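Local coordinates for sensor protein (Vibrio cholerae, PDB 3BY9) that senses C4-dicarboxylates such as succinate through this sensor domain of the histidine kinase DctB, a membrane protein that probably phosphorylates itself on histidine in a two-component system, at residues L9-H12 and D17-S20; G126-Y131 and W183-V188. One frame throughout, in Å; residues are numbered along the deposited sequence.

Contact 1 of 2, residues L9-H12 and D17-S20; sequences LNEH and DRFS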
loop_
_atom_site.group_PDB
_atom_site.type_symbol
_atom_site.label_atom_id
_atom_site.label_comp_id
_atom_site.label_asym_id
_atom_site.label_seq_id
_atom_site.Cartn_x
_atom_site.Cartn_y
_atom_site.Cartn_z
ATOM N N LEU A 9 -1.151 27.750 4.216
ATOM C CA LEU A 9 -0.193 26.940 3.449
ATOM C C LEU A 9 1.007 26.591 4.316
ATOM O O LEU A 9 1.607 25.518 4.174
ATOM C CB LEU A 9 0.316 27.738 2.226
ATOM C CG LEU A 9 -0.752 27.987 1.167
ATOM C CD1 LEU A 9 -0.094 28.847 0.043
ATOM C CD2 LEU A 9 -1.231 26.621 0.581
ATOM N N ASN A 10 1.394 27.508 5.204
ATOM C CA ASN A 10 2.548 27.238 6.070
ATOM C C ASN A 10 2.218 26.109 7.018
ATOM O O ASN A 10 3.068 25.231 7.267
ATOM C CB ASN A 10 2.929 28.503 6.853
ATOM C CG ASN A 10 3.525 29.588 5.947
ATOM O OD1 ASN A 10 3.876 29.337 4.783
ATOM N ND2 ASN A 10 3.646 30.793 6.477
ATOM N N GLU A 11 1.012 26.129 7.576
ATOM C CA GLU A 11 0.571 25.073 8.504
ATOM C C GLU A 11 0.476 23.748 7.755
ATOM O O GLU A 11 0.820 22.696 8.287
ATOM C CB GLU A 11 -0.799 25.427 9.104
ATOM C CG GLU A 11 -1.409 24.321 10.006
ATOM C CD GLU A 11 -0.492 23.842 11.161
ATOM O OE1 GLU A 11 0.511 24.495 11.538
ATOM O OE2 GLU A 11 -0.798 22.771 11.725
ATOM N N HIS A 12 0.028 23.798 6.510
ATOM C CA HIS A 12 -0.040 22.569 5.720
ATOM C C HIS A 12 1.350 21.938 5.652
ATOM O O HIS A 12 1.492 20.710 5.705
ATOM C CB HIS A 12 -0.439 22.879 4.292
ATOM C CG HIS A 12 -1.907 22.899 4.014
ATOM N ND1 HIS A 12 -2.906 22.783 4.977
ATOM C CD2 HIS A 12 -2.543 23.004 2.825
ATOM C CE1 HIS A 12 -4.083 22.813 4.369
ATOM N NE2 HIS A 12 -3.887 22.940 3.072
ATOM N N ASP A 17 4.851 17.519 7.115
ATOM C CA ASP A 17 6.111 17.056 7.733
ATOM C C ASP A 17 5.800 16.018 8.831
ATOM O O ASP A 17 6.407 14.938 8.875
ATOM C CB ASP A 17 6.862 18.220 8.405
ATOM C CG ASP A 17 7.567 19.140 7.437
ATOM O OD1 ASP A 17 7.674 18.835 6.227
ATOM O OD2 ASP A 17 8.044 20.205 7.940
ATOM N N ARG A 18 4.842 16.346 9.698
ATOM C CA ARG A 18 4.488 15.451 10.806
ATOM C C ARG A 18 3.881 14.123 10.309
ATOM O O ARG A 18 4.229 13.035 10.799
ATOM C CB ARG A 18 3.481 16.121 11.747
ATOM C CG ARG A 18 4.029 17.260 12.600
ATOM C CD ARG A 18 3.023 17.672 13.707
ATOM N NE ARG A 18 1.783 18.264 13.204
ATOM C CZ ARG A 18 1.641 19.558 12.921
ATOM N NH1 ARG A 18 2.660 20.383 13.095
ATOM N NH2 ARG A 18 0.488 20.032 12.466
ATOM N N PHE A 19 2.990 14.194 9.336
ATOM C CA PHE A 19 2.387 12.961 8.849
ATOM C C PHE A 19 3.364 12.113 8.055
ATOM O O PHE A 19 3.346 10.886 8.157
ATOM C CB PHE A 19 1.121 13.278 8.023
ATOM C CG PHE A 19 0.207 12.089 7.856
ATOM C CD1 PHE A 19 -0.205 11.346 8.964
ATOM C CD2 PHE A 19 -0.266 11.733 6.599
ATOM C CE1 PHE A 19 -1.089 10.244 8.801
ATOM C CE2 PHE A 19 -1.139 10.645 6.433
ATOM C CZ PHE A 19 -1.542 9.910 7.533
ATOM N N SER A 20 4.168 12.751 7.203
ATOM C CA SER A 20 5.135 12.001 6.410
ATOM C C SER A 20 6.060 11.276 7.385
ATOM O O SER A 20 6.421 10.100 7.186
ATOM C CB SER A 20 5.956 12.946 5.517
ATOM O OG SER A 20 7.131 12.278 5.079
HETATM O O HOH W 1 2.012 23.231 13.360
#
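Arg18 NH2 donates to Glu11 OE2 across 3.1 Å, a salt bridge between two side chains of one helix, 5-27. Seven residues separate them, about two turns, so both rise from the same flank of the helix and must lean toward each other to meet. Glu11 does so with CG anti to its own N (chi1 175°) and a bend at chi2 that turns the carboxylate toward the later turns. Arg18 starts out in the direction of Glu11 and bends at chi3, bringing the guanidinium edge-on to the acid. The acceptor lies almost in the guanidinium plane, while Arg18 NH2 meets OE2 on its syn side, 32° out of the carboxylate plane. With an N-H...O angle of 152° the bond is moderately bent.

A water closes a second path beside the first: it donates to Glu11 OE1 at 2.7 Å and accepts from Arg18 NH1 at 2.9 Å. Both carboxylate oxygens and both terminal nitrogens are thus engaged, one pair directly and one through water, which should limit rotation of either group even though both residues are exposed.

On another side of the helix, Leu9, His12 and Phe19 pack on strands 238-245 and 250-257 of the four-stranded antiparallel sheet, and Asp17 forms a salt bridge to Arg243. The Glu11–Arg18 pair therefore spans the outer surface of a helix laid against that sheet.

Contact 2 of 2, residues G126-Y131 and W183-V188; sequences GQRGYY and WLFHSV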
loop_
_atom_site.group_PDB
_atom_site.type_symbol
_atom_site.label_atom_id
_atom_site.label_comp_id
_atom_site.label_asym_id
_atom_site.label_seq_id
_atom_site.Cartn_x
_atom_site.Cartn_y
_atom_site.Cartn_z
ATOM N N GLY A 126 -9.287 -9.333 0.759
ATOM C CA GLY A 126 -10.204 -8.218 0.547
ATOM C C GLY A 126 -9.801 -7.010 1.400
ATOM O O GLY A 126 -10.562 -6.024 1.578
ATOM N N GLN A 127 -8.575 -7.033 1.912
ATOM C CA GLN A 127 -8.071 -5.971 2.763
ATOM C C GLN A 127 -6.912 -5.231 2.133
ATOM O O GLN A 127 -6.006 -5.865 1.567
ATOM C CB GLN A 127 -7.611 -6.569 4.099
ATOM C CG GLN A 127 -8.788 -7.054 4.983
ATOM C CD GLN A 127 -9.738 -5.906 5.383
ATOM O OE1 GLN A 127 -9.309 -4.898 5.964
ATOM N NE2 GLN A 127 -11.027 -6.063 5.073
ATOM N N ARG A 128 -6.905 -3.899 2.224
ATOM C CA ARG A 128 -5.752 -3.183 1.661
ATOM C C ARG A 128 -4.490 -3.491 2.491
ATOM O O ARG A 128 -4.562 -3.775 3.688
ATOM C CB ARG A 128 -5.957 -1.659 1.774
ATOM C CG ARG A 128 -7.048 -1.066 0.870
ATOM C CD ARG A 128 -7.258 0.418 1.212
ATOM N NE ARG A 128 -7.866 0.539 2.542
ATOM C CZ ARG A 128 -7.716 1.584 3.356
ATOM N NH1 ARG A 128 -6.988 2.630 2.988
ATOM N NH2 ARG A 128 -8.254 1.563 4.582
ATOM N N GLY A 129 -3.329 -3.368 1.856
ATOM C CA GLY A 129 -2.098 -3.552 2.574
ATOM C C GLY A 129 -0.931 -2.874 1.893
ATOM O O GLY A 129 -1.028 -2.435 0.731
ATOM N N TYR A 130 0.152 -2.729 2.651
ATOM C CA TYR A 130 1.395 -2.254 2.072
ATOM C C TYR A 130 2.251 -3.548 2.136
ATOM O O TYR A 130 2.388 -4.157 3.198
ATOM C CB TYR A 130 2.045 -1.190 2.937
ATOM C CG TYR A 130 3.066 -0.425 2.144
ATOM C CD1 TYR A 130 2.687 0.608 1.306
ATOM C CD2 TYR A 130 4.403 -0.831 2.144
ATOM C CE1 TYR A 130 3.599 1.234 0.450
ATOM C CE2 TYR A 130 5.329 -0.217 1.307
ATOM C CZ TYR A 130 4.932 0.802 0.465
ATOM O OH TYR A 130 5.852 1.348 -0.422
ATOM N N TYR A 131 2.896 -3.890 1.022
ATOM C CA TYR A 131 3.645 -5.131 0.928
ATOM C C TYR A 131 5.125 -4.921 0.745
ATOM O O TYR A 131 5.525 -4.080 -0.077
ATOM C CB TYR A 131 3.153 -5.944 -0.296
ATOM C CG TYR A 131 1.673 -6.315 -0.291
ATOM C CD1 TYR A 131 1.260 -7.617 -0.068
ATOM C CD2 TYR A 131 0.687 -5.362 -0.593
ATOM C CE1 TYR A 131 -0.098 -7.989 -0.134
ATOM C CE2 TYR A 131 -0.665 -5.733 -0.667
ATOM C CZ TYR A 131 -1.043 -7.020 -0.439
ATOM O OH TYR A 131 -2.371 -7.373 -0.474
ATOM N N TRP A 183 -13.972 8.262 0.085
ATOM C CA TRP A 183 -13.189 8.626 -1.121
ATOM C C TRP A 183 -12.237 7.486 -1.541
ATOM O O TRP A 183 -11.614 7.561 -2.627
ATOM C CB TRP A 183 -12.373 9.919 -0.871
ATOM C CG TRP A 183 -13.192 11.167 -0.515
ATOM C CD1 TRP A 183 -14.534 11.365 -0.751
ATOM C CD2 TRP A 183 -12.713 12.367 0.096
ATOM N NE1 TRP A 183 -14.907 12.625 -0.328
ATOM C CE2 TRP A 183 -13.813 13.259 0.199
ATOM C CE3 TRP A 183 -11.462 12.781 0.581
ATOM C CZ2 TRP A 183 -13.687 14.533 0.763
ATOM C CZ3 TRP A 183 -11.344 14.030 1.146
ATOM C CH2 TRP A 183 -12.459 14.899 1.236
ATOM N N LEU A 184 -12.119 6.440 -0.728
ATOM C CA LEU A 184 -11.218 5.311 -1.100
ATOM C C LEU A 184 -11.591 4.711 -2.441
ATOM O O LEU A 184 -12.761 4.507 -2.722
ATOM C CB LEU A 184 -11.244 4.187 -0.043
ATOM C CG LEU A 184 -10.615 4.592 1.309
ATOM C CD1 LEU A 184 -10.787 3.410 2.287
ATOM C CD2 LEU A 184 -9.132 4.955 1.184
ATOM N N PHE A 185 -10.583 4.408 -3.262
ATOM C CA PHE A 185 -10.761 3.807 -4.569
ATOM C C PHE A 185 -11.499 4.708 -5.585
ATOM O O PHE A 185 -12.030 4.199 -6.564
ATOM C CB PHE A 185 -11.435 2.428 -4.473
ATOM C CG PHE A 185 -10.753 1.483 -3.504
ATOM C CD1 PHE A 185 -9.423 1.123 -3.679
ATOM C CD2 PHE A 185 -11.438 0.991 -2.400
ATOM C CE1 PHE A 185 -8.764 0.279 -2.746
ATOM C CE2 PHE A 185 -10.802 0.153 -1.464
ATOM C CZ PHE A 185 -9.457 -0.197 -1.645
ATOM N N HIS A 186 -11.552 6.021 -5.334
ATOM C CA HIS A 186 -12.099 6.964 -6.307
ATOM C C HIS A 186 -10.894 7.752 -6.815
ATOM O O HIS A 186 -9.881 7.914 -6.125
ATOM C CB HIS A 186 -13.038 7.986 -5.676
ATOM C CG HIS A 186 -14.346 7.417 -5.240
ATOM N ND1 HIS A 186 -14.450 6.367 -4.345
ATOM C CD2 HIS A 186 -15.612 7.757 -5.584
ATOM C CE1 HIS A 186 -15.733 6.100 -4.149
ATOM N NE2 HIS A 186 -16.455 6.931 -4.886
ATOM N N SER A 187 -10.978 8.257 -8.030
ATOM C CA SER A 187 -9.886 9.088 -8.526
ATOM C C SER A 187 -10.189 10.534 -8.171
ATOM O O SER A 187 -11.359 10.922 -8.053
ATOM C CB SER A 187 -9.723 8.965 -10.045
ATOM O OG SER A 187 -10.933 9.279 -10.741
ATOM N N VAL A 188 -9.153 11.359 -8.031
ATOM C CA VAL A 188 -9.396 12.743 -7.664
ATOM C C VAL A 188 -10.119 13.454 -8.793
ATOM O O VAL A 188 -11.042 14.234 -8.553
ATOM C CB VAL A 188 -8.070 13.473 -7.367
ATOM C CG1 VAL A 188 -8.289 14.991 -7.266
ATOM C CG2 VAL A 188 -7.493 12.936 -6.027
#
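This is a side-chain contact between the two sheet domains: Arg128, at the start of strand 128-138 in the five-stranded sheet, reaches the type II turn Trp183-His186 in the loop after strand 175-176. No hydrogen bond joins the two segments, and the nearest CA atoms, of Arg128 and Leu184, are 10.5 Å apart.

Leu184 sets CD1 over the centre of the guanidinium, 3.7 Å from Arg128 CZ, while its CD2 lies 3.6 Å from Arg128 NH1. The bend of Arg128 at chi3 (-69°) turns the guanidinium so that this methyl meets its face. Lower down, Arg128 CG comes to the edge of the Phe185 ring, 3.6 Å from Phe185 CZ; the ring stands nearly perpendicular to the guanidinium, at 85°, and does not stack on it. Within the turn, His186 N bonds back to Trp183 O, and His186 ND1 donates to Leu184 O at 3.0 Å, from above the carbonyl plane.

Further along the strand, Tyr131 OH hydrogen-bonds succinate. Arg128 NH1 is held by Phe176 O and by a salt bridge to Glu156. The guanidinium thus spends its polar edge on those outside partners and offers a face to leucine, so the turn contributes apolar cover.

How the contacts relate
Both contacts lie at the surface and each has an arginine at its centre, but the two arginines are used differently. Contact 1 stays within a single helix, its segments five residues apart at their closest ends, and it is polar, with a water as part of the arrangement. Contact 2 bridges 52 residues of chain and joins a strand to a turn by apolar touch, burying 143 Å² against 78 Å². Contact 2 sits nearer the middle of the molecule, about 8 Å from the chain centre against 21 Å, and beside the succinate site, from which contact 1 is remote. Their centres are about 23 Å apart and they do not touch.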